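Local structure of AHL synthase (Burkholderia glumae, 3P2H) at residues A[141-146]-A[173-178]; A[154-159]-A[184-189]. The protein probably makes N-acyl-homoserine lactone quorum-sensing signals from S-adenosylmethionine and a fatty acyl group carried on acyl carrier protein, releasing methylthioadenosine. The protein carries 3 engineered substitutions. One frame throughout, in Å; residues are numbered along the deposited sequence.

Interaction 1. Residues A[141-146]-A[173-178]. With NOO (N-(3-oxocyclohex-1-en-1-yl)octanamide), chain C.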
loop_
_atom_site.group_PDB
_atom_site.type_symbol
_atom_site.label_atom_id
_atom_site.label_comp_id
_atom_site.label_asym_id
_atom_site.label_seq_id
_atom_site.Cartn_x
_atom_site.Cartn_y
_atom_site.Cartn_z
ATOM N N GLY A 141 0.759 -2.426 7.756
ATOM C CA GLY A 141 -0.514 -2.036 7.183
ATOM C C GLY A 141 -1.572 -3.119 7.237
ATOM O O GLY A 141 -1.265 -4.308 7.340
ATOM N N VAL A 142 -2.829 -2.702 7.177
ATOM C CA VAL A 142 -3.930 -3.645 7.208
ATOM C C VAL A 142 -4.025 -4.255 5.825
ATOM O O VAL A 142 -4.134 -3.540 4.823
ATOM C CB VAL A 142 -5.260 -2.948 7.551
ATOM C CG1 VAL A 142 -6.387 -3.956 7.551
ATOM C CG2 VAL A 142 -5.148 -2.269 8.895
ATOM N N THR A 143 -3.981 -5.576 5.763
ATOM C CA THR A 143 -4.043 -6.248 4.477
ATOM C C THR A 143 -5.070 -7.363 4.489
ATOM O O THR A 143 -5.248 -8.039 5.502
ATOM C CB THR A 143 -2.678 -6.868 4.111
ATOM O OG1 THR A 143 -2.667 -8.255 4.468
ATOM C CG2 THR A 143 -1.571 -6.181 4.876
ATOM N N PHE A 144 -5.753 -7.543 3.364
ATOM C CA PHE A 144 -6.728 -8.617 3.243
ATOM C C PHE A 144 -5.893 -9.887 3.413
ATOM O O PHE A 144 -4.749 -9.934 2.963
ATOM C CB PHE A 144 -7.357 -8.600 1.849
ATOM C CG PHE A 144 -8.261 -7.425 1.593
ATOM C CD1 PHE A 144 -8.197 -6.283 2.384
ATOM C CD2 PHE A 144 -9.157 -7.450 0.529
ATOM C CE1 PHE A 144 -9.016 -5.180 2.115
ATOM C CE2 PHE A 144 -9.975 -6.358 0.254
ATOM C CZ PHE A 144 -9.905 -5.223 1.044
ATOM N N CYS A 145 -6.435 -10.905 4.069
ATOM C CA CYS A 145 -5.659 -12.123 4.244
ATOM C C CYS A 145 -5.335 -12.754 2.892
ATOM O O CYS A 145 -4.305 -13.393 2.733
ATOM C CB CYS A 145 -6.402 -13.110 5.144
ATOM S SG CYS A 145 -6.372 -12.619 6.883
ATOM N N SER A 146 -6.206 -12.559 1.908
ATOM C CA SER A 146 -5.954 -13.119 0.585
ATOM C C SER A 146 -4.697 -12.483 -0.008
ATOM O O SER A 146 -3.931 -13.137 -0.715
ATOM C CB SER A 146 -7.155 -12.877 -0.330
ATOM O OG SER A 146 -7.455 -11.501 -0.420
ATOM N N VAL A 173 -5.904 -8.508 8.292
ATOM C CA VAL A 173 -4.980 -8.613 9.401
ATOM C C VAL A 173 -3.908 -7.544 9.299
ATOM O O VAL A 173 -3.514 -7.157 8.202
ATOM C CB VAL A 173 -4.308 -10.011 9.425
ATOM C CG1 VAL A 173 -3.389 -10.174 8.217
ATOM C CG2 VAL A 173 -3.551 -10.196 10.717
ATOM N N ALA A 174 -3.455 -7.042 10.444
ATOM C CA ALA A 174 -2.399 -6.040 10.448
ATOM C C ALA A 174 -1.165 -6.842 10.049
ATOM O O ALA A 174 -0.872 -7.874 10.652
ATOM C CB ALA A 174 -2.236 -5.448 11.833
ATOM N N CYS A 175 -0.441 -6.371 9.041
ATOM C CA CYS A 175 0.709 -7.116 8.542
ATOM C C CYS A 175 2.018 -6.341 8.451
ATOM O O CYS A 175 2.042 -5.176 8.043
ATOM C CB CYS A 175 0.341 -7.681 7.161
ATOM S SG CYS A 175 1.531 -8.761 6.314
ATOM N N TRP A 176 3.099 -7.005 8.855
ATOM C CA TRP A 176 4.441 -6.446 8.790
ATOM C C TRP A 176 5.123 -7.042 7.563
ATOM O O TRP A 176 4.815 -8.162 7.156
ATOM C CB TRP A 176 5.311 -6.883 9.977
ATOM C CG TRP A 176 5.041 -6.311 11.327
ATOM C CD1 TRP A 176 4.510 -6.966 12.399
ATOM C CD2 TRP A 176 5.405 -5.005 11.795
ATOM N NE1 TRP A 176 4.528 -6.157 13.509
ATOM C CE2 TRP A 176 5.070 -4.946 13.167
ATOM C CE3 TRP A 176 5.985 -3.882 11.190
ATOM C CZ2 TRP A 176 5.295 -3.803 13.946
ATOM C CZ3 TRP A 176 6.212 -2.745 11.966
ATOM C CH2 TRP A 176 5.865 -2.718 13.330
ATOM N N ILE A 177 6.048 -6.291 6.985
ATOM C CA ILE A 177 6.868 -6.774 5.881
ATOM C C ILE A 177 8.262 -6.265 6.241
ATOM O O ILE A 177 8.497 -5.052 6.244
ATOM C CB ILE A 177 6.476 -6.196 4.505
ATOM C CG1 ILE A 177 5.204 -6.862 3.982
ATOM C CG2 ILE A 177 7.600 -6.442 3.510
ATOM C CD1 ILE A 177 4.815 -6.407 2.578
ATOM N N ASP A 178 9.170 -7.177 6.581
ATOM C CA ASP A 178 10.531 -6.783 6.932
ATOM C C ASP A 178 11.338 -6.536 5.673
ATOM O O ASP A 178 11.417 -7.402 4.806
ATOM C CB ASP A 178 11.241 -7.870 7.752
ATOM C CG ASP A 178 10.736 -7.961 9.177
ATOM O OD1 ASP A 178 9.939 -7.096 9.590
ATOM O OD2 ASP A 178 11.150 -8.901 9.889
HETATM C C1 NOO C . -6.799 -6.306 -2.320
HETATM O O1 NOO C . -6.902 -7.525 -2.414
HETATM C C2 NOO C . -5.926 -5.640 -1.264
HETATM C C3 NOO C . -6.232 -4.383 -0.727
HETATM C C4 NOO C . -7.369 -3.583 -1.397
HETATM C C5 NOO C . -7.559 -3.869 -2.939
HETATM C C6 NOO C . -7.612 -5.389 -3.287
HETATM N N7 NOO C . -5.572 -3.769 0.420
HETATM C C8 NOO C . -5.075 -2.473 0.719
HETATM O O8 NOO C . -5.719 -1.436 0.600
HETATM C C9 NOO C . -3.629 -2.310 1.237
HETATM C C10 NOO C . -2.824 -3.549 1.706
HETATM C C11 NOO C . -1.793 -3.121 2.786
HETATM C C12 NOO C . -0.448 -3.857 2.648
HETATM C C13 NOO C . 0.502 -3.499 3.811
HETATM C C14 NOO C . 1.433 -4.674 4.165
HETATM C C15 NOO C . 2.527 -4.251 5.151
#
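The Phe144 ring offers one face to the cyclohexenone of NOO, whose C3 sits 4.0 Å above the plane over the ring centre; Leu31, Trp33 and Val172 also touch this side chain. Phe144 CB points away from 173-178, and with CG anti to the carbonyl carbon (chi1 -69°) the ring lies against the inhibitor, an apolar face suited to the enone of the head group. Gly141, Thr143 and Cys175 line the sheet face along which the octanoyl tail runs. Gly141 has no side chain to obstruct the tail there, and Thr143 CG2 lies 3.4 Å from NOO C12. That same methyl presses tightly on Cys175 CB at 3.3 Å, with Thr143 chi1 at an unstaggered 97°, while its OG1 donates to Phe144 O at 3.1 Å. Further on, Ile177 CG1 meets the tail end, NOO C15, at 3.9 Å. The backbones pair antiparallel: Thr143 N gives a nearly straight bond to Val173 O (2.9 Å), Val173 N answers to Thr143 O, and Cys175 N bonds Gly141 O. Val142 faces the opposite side of the sheet, towards bound methylthioadenosine. In this acetyltransferase-like fold, strand 138-144 lies between parallel 97-105 and antiparallel 170-178, while Glu148 and Phe151 of helix 145-154 pack on Thr143, Val173 and Ile177.

Interaction 2. Residues A[154-159]-A[184-189]; sequences IGVHAH and LAALDL
Val156 and Leu187 meet because each places a carbon anti to its own carbonyl carbon: CG1 of Val156 (chi1 -56°) and CG of Leu187 (chi1 -61°). The leucine then extends, chi2 170°, and its branched end crosses the valine obliquely, with Val156 CG1 3.9 Å from Leu187 CG. Leu187 CD2 touches Val156 CG1 as well and also reaches Ile154 CG2 at 4.1 Å. Branched aliphatic groups suit this seam, where Val156 and Leu187 are buried. Two helix ends meet here. Gly155 leaves helix 145-154 with positive phi, a value glycine adopts easily, and its bare backbone lets the small Ala186 CB settle 3.6 Å from Gly155 C. Helix 181-186 finishes in a Schellman motif: Asp188 takes positive phi, Asp188 N bonds Ala185 O, and Leu189 N reaches back to Leu184 O at 3.0 Å. Water 1 donates to Ile154 O at 2.9 Å and lies near Ala186 O as well, though that second distance is too short to be relied on. Gln182 NE2 holds Gly155 O, and the His157 N-H bonds to Thr183 OG1. Helix 120-133 also touches the seam, Val120 at Ile154 and Val128 at Leu187.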
loop_
_atom_site.group_PDB
_atom_site.type_symbol
_atom_site.label_atom_id
_atom_site.label_comp_id
_atom_site.label_asym_id
_atom_site.label_seq_id
_atom_site.Cartn_x
_atom_site.Cartn_y
_atom_site.Cartn_z
ATOM N N ILE A 154 4.864 -14.855 -2.904
ATOM C CA ILE A 154 5.894 -14.074 -3.584
ATOM C C ILE A 154 7.243 -14.268 -2.896
ATOM O O ILE A 154 8.292 -14.129 -3.523
ATOM C CB ILE A 154 5.532 -12.563 -3.621
ATOM C CG1 ILE A 154 4.330 -12.345 -4.542
ATOM C CG2 ILE A 154 6.721 -11.747 -4.110
ATOM C CD1 ILE A 154 3.885 -10.898 -4.646
ATOM N N GLY A 155 7.219 -14.572 -1.603
ATOM C CA GLY A 155 8.464 -14.818 -0.894
ATOM C C GLY A 155 8.990 -13.761 0.050
ATOM O O GLY A 155 10.022 -13.971 0.691
ATOM N N VAL A 156 8.302 -12.629 0.148
ATOM C CA VAL A 156 8.753 -11.563 1.037
ATOM C C VAL A 156 8.612 -12.012 2.480
ATOM O O VAL A 156 7.881 -12.949 2.765
ATOM C CB VAL A 156 7.934 -10.272 0.835
ATOM C CG1 VAL A 156 7.995 -9.844 -0.627
ATOM C CG2 VAL A 156 6.494 -10.491 1.275
ATOM N N HIS A 157 9.320 -11.352 3.391
ATOM C CA HIS A 157 9.225 -11.718 4.791
ATOM C C HIS A 157 8.096 -10.938 5.431
ATOM O O HIS A 157 8.287 -9.837 5.946
ATOM C CB HIS A 157 10.541 -11.449 5.531
ATOM C CG HIS A 157 10.494 -11.791 6.990
ATOM N ND1 HIS A 157 11.558 -11.576 7.840
ATOM C CD2 HIS A 157 9.504 -12.318 7.755
ATOM C CE1 HIS A 157 11.227 -11.951 9.062
ATOM N NE2 HIS A 157 9.987 -12.404 9.040
ATOM N N ALA A 158 6.909 -11.521 5.385
ATOM C CA ALA A 158 5.738 -10.904 5.970
ATOM C C ALA A 158 5.354 -11.666 7.236
ATOM O O ALA A 158 5.472 -12.893 7.294
ATOM C CB ALA A 158 4.588 -10.933 4.975
ATOM N N HIS A 159 4.913 -10.934 8.251
ATOM C CA HIS A 159 4.477 -11.541 9.500
ATOM C C HIS A 159 3.407 -10.659 10.130
ATOM O O HIS A 159 3.373 -9.448 9.918
ATOM C CB HIS A 159 5.654 -11.784 10.467
ATOM C CG HIS A 159 6.483 -10.573 10.757
ATOM N ND1 HIS A 159 7.432 -10.089 9.882
ATOM C CD2 HIS A 159 6.520 -9.756 11.838
ATOM C CE1 HIS A 159 8.018 -9.031 10.412
ATOM N NE2 HIS A 159 7.482 -8.807 11.598
ATOM N N LEU A 184 14.037 -8.359 -0.024
ATOM C CA LEU A 184 14.720 -7.724 -1.144
ATOM C C LEU A 184 14.989 -8.734 -2.263
ATOM O O LEU A 184 14.700 -8.473 -3.430
ATOM C CB LEU A 184 16.036 -7.093 -0.667
ATOM C CG LEU A 184 15.919 -5.940 0.341
ATOM C CD1 LEU A 184 17.294 -5.527 0.843
ATOM C CD2 LEU A 184 15.214 -4.760 -0.313
ATOM N N ALA A 185 15.535 -9.894 -1.907
ATOM C CA ALA A 185 15.830 -10.923 -2.900
ATOM C C ALA A 185 14.563 -11.387 -3.605
ATOM O O ALA A 185 14.542 -11.537 -4.822
ATOM C CB ALA A 185 16.522 -12.109 -2.239
ATOM N N ALA A 186 13.501 -11.617 -2.839
ATOM C CA ALA A 186 12.240 -12.070 -3.416
ATOM C C ALA A 186 11.665 -11.070 -4.419
ATOM O O ALA A 186 10.931 -11.450 -5.331
ATOM C CB ALA A 186 11.231 -12.328 -2.312
ATOM N N LEU A 187 12.004 -9.796 -4.246
ATOM C CA LEU A 187 11.502 -8.740 -5.119
ATOM C C LEU A 187 12.517 -8.294 -6.170
ATOM O O LEU A 187 12.254 -7.364 -6.924
ATOM C CB LEU A 187 11.074 -7.533 -4.278
ATOM C CG LEU A 187 9.955 -7.821 -3.270
ATOM C CD1 LEU A 187 9.780 -6.649 -2.316
ATOM C CD2 LEU A 187 8.672 -8.115 -4.022
ATOM N N ASP A 188 13.672 -8.956 -6.207
ATOM C CA ASP A 188 14.725 -8.628 -7.166
ATOM C C ASP A 188 15.259 -7.216 -7.000
ATOM O O ASP A 188 15.553 -6.533 -7.979
ATOM C CB ASP A 188 14.213 -8.816 -8.595
ATOM C CG ASP A 188 14.208 -10.264 -9.017
ATOM O OD1 ASP A 188 13.525 -10.602 -10.005
ATOM O OD2 ASP A 188 14.899 -11.071 -8.357
ATOM N N LEU A 189 15.389 -6.784 -5.755
ATOM C CA LEU A 189 15.891 -5.453 -5.460
ATOM C C LEU A 189 17.343 -5.497 -4.986
ATOM O O LEU A 189 17.854 -6.547 -4.579
ATOM C CB LEU A 189 15.018 -4.797 -4.394
ATOM C CG LEU A 189 13.536 -4.688 -4.767
ATOM C CD1 LEU A 189 12.740 -4.179 -3.573
ATOM C CD2 LEU A 189 13.380 -3.772 -5.971
HETATM O O HOH W 1 9.483 -13.327 -6.072
#

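Overall arrangement
From the N terminus, the chain builds four strands of the sheet and helix 120-133 before reaching 141-146, the end of a central strand and the start of helix 145-154, which runs into 154-159. After strand 165-167 the chain returns through 173-178, closing interaction 1 over 26 intervening residues. The end of helix 181-186 and the turn after it, 184-189, close interaction 2 over 24. The segments alternate, so the two loops cross rather than nest. Their centres lie 14 Å apart, yet they share the sheet: strand 157-160 pairs with 170-178, with a probable hydrogen bond from Trp176 N to His159 O at 2.7 Å. Interaction 1 thus joins strands beside the ligands, while interaction 2 ties the helix 145-154 exit to the C-terminal helix.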